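Local coordinates for protein flavodoxin-like domain (Synechococcus elongatus PCC 6301, PDB 3HLY) that probably binds flavin mononucleotide and takes part in electron transfer as a flavodoxin-like domain, at residues G24-K27 and A31-M34; I85-S90 and A103-L108. All coordinates share one frame; numbering follows the deposited sequence.

How the interactions relate
Interaction 1 and interaction 2 each pack a helix on the same five-stranded parallel sheet. Interaction 1 sets the end of helix 14-27 against edge strand 32-36. Interaction 2 sets helix 98-107 against strand 84-88, which lies further across the sheet. The two helices cover opposite faces: Ile85 and Leu87 point to helix 98-107, while Phe88, the next residue after Leu87, points the other way and touches helix 14-27. The contacts do not touch. Their centres are about 19 Å apart and their nearest atoms about 8 Å. Interaction 1 is partly buried and interaction 2 fully buried. Neither includes a bound ligand; both belong to the apolar framework of the fold.

Interaction 1 of 2, residues G24-K27 and A31-M34; sequences GLVK and AVEM
Val32 reaches from its strand to Leu25 and Val26 near the end of helix 14-27. The contact is small and apolar. One methyl group does most of the work. Val32 CG2 lies 3.6 Å from Val26 CG1 and 3.7 Å from Leu25 CB. It therefore meets a branch of one helix residue and the base of the side chain of the other. The side chains of Val26 and Val32 cross at about a right angle, so they meet at single methyls and do not lie alongside each other. In Val32 the CG1 branch is anti to the backbone N (chi1 -179°). This places CG2 beside that nitrogen, on the branch that faces the helix.

No hydrogen bond joins the two segments. Ala31 and Glu33 instead bond through their backbones to strand 3-7, and Leu25 O accepts a bond from Thr28 OG1. Leu25 and Val32 also touch Ile5 of that strand.

The contact closes the beta-alpha-beta unit formed by strand 3-7, helix 14-27 and strand 32-36. Leu25 is buried, whereas Val26 is exposed, so the contact runs from the core to the surface. With methyl and methylene groups alone in touch, cohesion here rests on van der Waals contact and the exclusion of water, with no directional bond between 24-27 and 31-34.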
# COMPACT_ATOMS: atom_id res chain seq x y z
N GLY A 24 -0.30 10.23 -7.95
CA GLY A 24 0.78 11.05 -7.45
C GLY A 24 2.11 10.42 -7.81
O GLY A 24 3.03 11.10 -8.23
N LEU A 25 2.17 9.10 -7.65
CA LEU A 25 3.36 8.33 -7.94
C LEU A 25 3.83 8.30 -9.38
O LEU A 25 5.03 8.39 -9.63
CB LEU A 25 3.17 6.90 -7.45
CG LEU A 25 3.57 6.66 -6.01
CD1 LEU A 25 3.13 5.27 -5.58
CD2 LEU A 25 5.10 6.84 -5.89
N VAL A 26 2.91 8.14 -10.34
CA VAL A 26 3.32 8.07 -11.74
C VAL A 26 3.77 9.42 -12.29
O VAL A 26 4.64 9.47 -13.15
CB VAL A 26 2.21 7.49 -12.69
CG1 VAL A 26 1.95 6.05 -12.34
CG2 VAL A 26 0.94 8.32 -12.59
N LYS A 27 3.20 10.51 -11.79
CA LYS A 27 3.60 11.85 -12.24
C LYS A 27 5.10 12.07 -12.02
O LYS A 27 5.74 12.81 -12.77
CB LYS A 27 2.83 12.95 -11.49
CG LYS A 27 1.36 13.05 -11.85
CD LYS A 27 0.73 14.26 -11.18
CE LYS A 27 -0.77 14.28 -11.37
NZ LYS A 27 -1.14 14.18 -12.80
N ALA A 31 7.41 3.71 -11.73
CA ALA A 31 6.54 2.70 -12.33
C ALA A 31 5.70 2.06 -11.23
O ALA A 31 6.24 1.46 -10.31
CB ALA A 31 7.36 1.61 -13.02
N VAL A 32 4.38 2.18 -11.34
CA VAL A 32 3.51 1.63 -10.32
C VAL A 32 2.88 0.30 -10.70
O VAL A 32 2.29 0.15 -11.78
CB VAL A 32 2.39 2.61 -10.00
CG1 VAL A 32 1.50 2.05 -8.91
CG2 VAL A 32 3.01 3.94 -9.59
N GLU A 33 3.00 -0.68 -9.82
CA GLU A 33 2.41 -1.98 -10.09
C GLU A 33 1.26 -2.22 -9.13
O GLU A 33 1.45 -2.32 -7.92
CB GLU A 33 3.48 -3.07 -9.98
CG GLU A 33 3.00 -4.46 -10.35
CD GLU A 33 4.15 -5.37 -10.75
OE1 GLU A 33 5.14 -5.47 -9.99
OE2 GLU A 33 4.06 -5.99 -11.83
N MSE A 34 0.05 -2.28 -9.68
CA MSE A 34 -1.15 -2.48 -8.90
C MSE A 34 -1.53 -3.95 -8.87
O MSE A 34 -1.44 -4.65 -9.87
CB MSE A 34 -2.29 -1.67 -9.50
CG MSE A 34 -1.83 -0.33 -10.00
SE MSE A 34 -3.08 1.04 -9.55
CE MSE A 34 -2.66 1.23 -7.68

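Interaction 2 of 2, residues I85-S90 and A103-L108; sequences IGLFDS and AQFRNL
Phe105 of helix 98-107 lays one face of its ring against Ile85 of strand 84-88. This pair buries most of the surface in the contact. Ile85 CD1 sits over the centre of the Phe105 ring, 3.6 Å from the centroid and 13° off the ring normal. It is a well-centred CH-pi contact. The rest of the isoleucine follows the ring back toward the helix. Ile85 CG1 is 3.6 Å from Phe105 CD2, and Ile85 CG2 is 4.0 Å from Phe105 CB. With chi1 at 176° CG1 extends away from the backbone nitrogen of Ile85, and the turn at chi2 (66°) brings CD1 over the ring. The two side chains cross at about a right angle.

Leu87 has a smaller share. It stands two residues on along the strand, on the same side of the sheet. Its CD2 comes to 4.2 Å from Phe105 CE2, at an oblique angle to the ring. Leu87 also touches Leu101 and Leu102 of the same helix. Other neighbours of the phenylalanine are the ring of Phe76 and Leu57 of strand 54-58.

All three residues are buried, and no hydrogen bond crosses the contact. Replacing Phe105 by an alanine is likely to leave Ile85 CD1 without its aromatic partner and to open a gap between helix and strand.

Strand 84-88, helix 98-107 and strand 111-112 form a beta-alpha-beta unit, and Ile85 is also bonded through its backbone to His111 and Ala113. A parallel sheet of order 2-1-3-4-5 with helices packed on both faces is characteristic of the flavodoxin-like fold, and this contact supplies part of one face.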
# COMPACT_ATOMS: atom_id res chain seq x y z
N ILE A 85 7.32 1.47 3.33
CA ILE A 85 5.95 1.01 3.44
C ILE A 85 5.02 2.22 3.56
O ILE A 85 5.22 3.07 4.43
CB ILE A 85 5.76 0.10 4.68
CG1 ILE A 85 4.29 -0.29 4.81
CG2 ILE A 85 6.24 0.79 5.94
CD1 ILE A 85 3.80 -1.16 3.69
N GLY A 86 4.06 2.30 2.66
CA GLY A 86 3.08 3.37 2.70
C GLY A 86 1.77 2.72 3.08
O GLY A 86 1.32 1.81 2.39
N LEU A 87 1.17 3.15 4.17
CA LEU A 87 -0.09 2.58 4.61
C LEU A 87 -1.23 3.61 4.50
O LEU A 87 -1.01 4.80 4.69
CB LEU A 87 0.04 2.12 6.07
CG LEU A 87 1.00 0.94 6.26
CD1 LEU A 87 1.23 0.68 7.74
CD2 LEU A 87 0.43 -0.31 5.58
N PHE A 88 -2.41 3.14 4.14
CA PHE A 88 -3.59 3.99 4.06
C PHE A 88 -4.81 3.21 4.53
O PHE A 88 -4.99 2.04 4.19
CB PHE A 88 -3.80 4.53 2.63
CG PHE A 88 -4.28 3.52 1.63
CD1 PHE A 88 -5.63 3.23 1.49
CD2 PHE A 88 -3.38 2.91 0.74
CE1 PHE A 88 -6.09 2.37 0.48
CE2 PHE A 88 -3.83 2.05 -0.27
CZ PHE A 88 -5.18 1.78 -0.41
N ASP A 89 -5.64 3.85 5.34
CA ASP A 89 -6.84 3.21 5.84
C ASP A 89 -7.86 3.15 4.70
O ASP A 89 -8.19 4.18 4.11
CB ASP A 89 -7.40 3.99 7.02
CG ASP A 89 -8.50 3.25 7.74
OD1 ASP A 89 -8.74 3.58 8.93
OD2 ASP A 89 -9.13 2.36 7.13
N SER A 90 -8.34 1.95 4.39
CA SER A 90 -9.30 1.78 3.31
C SER A 90 -10.74 2.17 3.67
O SER A 90 -11.59 2.32 2.79
CB SER A 90 -9.27 0.33 2.83
OG SER A 90 -9.56 -0.56 3.89
N ALA A 103 3.54 -1.84 12.69
CA ALA A 103 4.47 -2.50 13.61
C ALA A 103 5.17 -3.65 12.89
O ALA A 103 6.39 -3.76 12.90
CB ALA A 103 3.72 -3.00 14.84
N GLN A 104 4.37 -4.50 12.25
CA GLN A 104 4.90 -5.64 11.51
C GLN A 104 5.98 -5.27 10.50
O GLN A 104 7.03 -5.90 10.46
CB GLN A 104 3.77 -6.36 10.80
CG GLN A 104 3.37 -7.66 11.46
CD GLN A 104 2.23 -8.32 10.74
OE1 GLN A 104 1.10 -7.83 10.76
NE2 GLN A 104 2.52 -9.45 10.08
N PHE A 105 5.73 -4.24 9.69
CA PHE A 105 6.69 -3.80 8.69
C PHE A 105 7.96 -3.20 9.30
O PHE A 105 9.06 -3.47 8.83
CB PHE A 105 6.05 -2.79 7.73
CG PHE A 105 5.11 -3.42 6.73
CD1 PHE A 105 5.60 -4.25 5.72
CD2 PHE A 105 3.75 -3.18 6.80
CE1 PHE A 105 4.74 -4.84 4.80
CE2 PHE A 105 2.87 -3.76 5.89
CZ PHE A 105 3.38 -4.60 4.88
N ARG A 106 7.81 -2.37 10.32
CA ARG A 106 9.01 -1.79 10.91
C ARG A 106 9.87 -2.89 11.51
O ARG A 106 11.09 -2.80 11.48
CB ARG A 106 8.66 -0.75 12.00
CG ARG A 106 8.34 0.63 11.44
CD ARG A 106 8.66 1.73 12.45
NE ARG A 106 7.97 3.00 12.19
CZ ARG A 106 8.37 3.94 11.33
NH1 ARG A 106 9.49 3.81 10.61
NH2 ARG A 106 7.63 5.04 11.20
N ASN A 107 9.24 -3.94 12.04
CA ASN A 107 10.01 -5.04 12.61
C ASN A 107 10.78 -5.82 11.55
O ASN A 107 11.79 -6.45 11.86
CB ASN A 107 9.12 -5.99 13.42
CG ASN A 107 9.17 -5.69 14.91
OD1 ASN A 107 10.24 -5.35 15.46
ND2 ASN A 107 8.03 -5.82 15.59
N LEU A 108 10.31 -5.77 10.31
CA LEU A 108 11.02 -6.46 9.22
C LEU A 108 12.12 -5.53 8.76
O LEU A 108 12.90 -5.88 7.87
CB LEU A 108 10.09 -6.74 8.05
CG LEU A 108 9.03 -7.83 8.21
CD1 LEU A 108 8.16 -7.87 6.97
CD2 LEU A 108 9.69 -9.17 8.46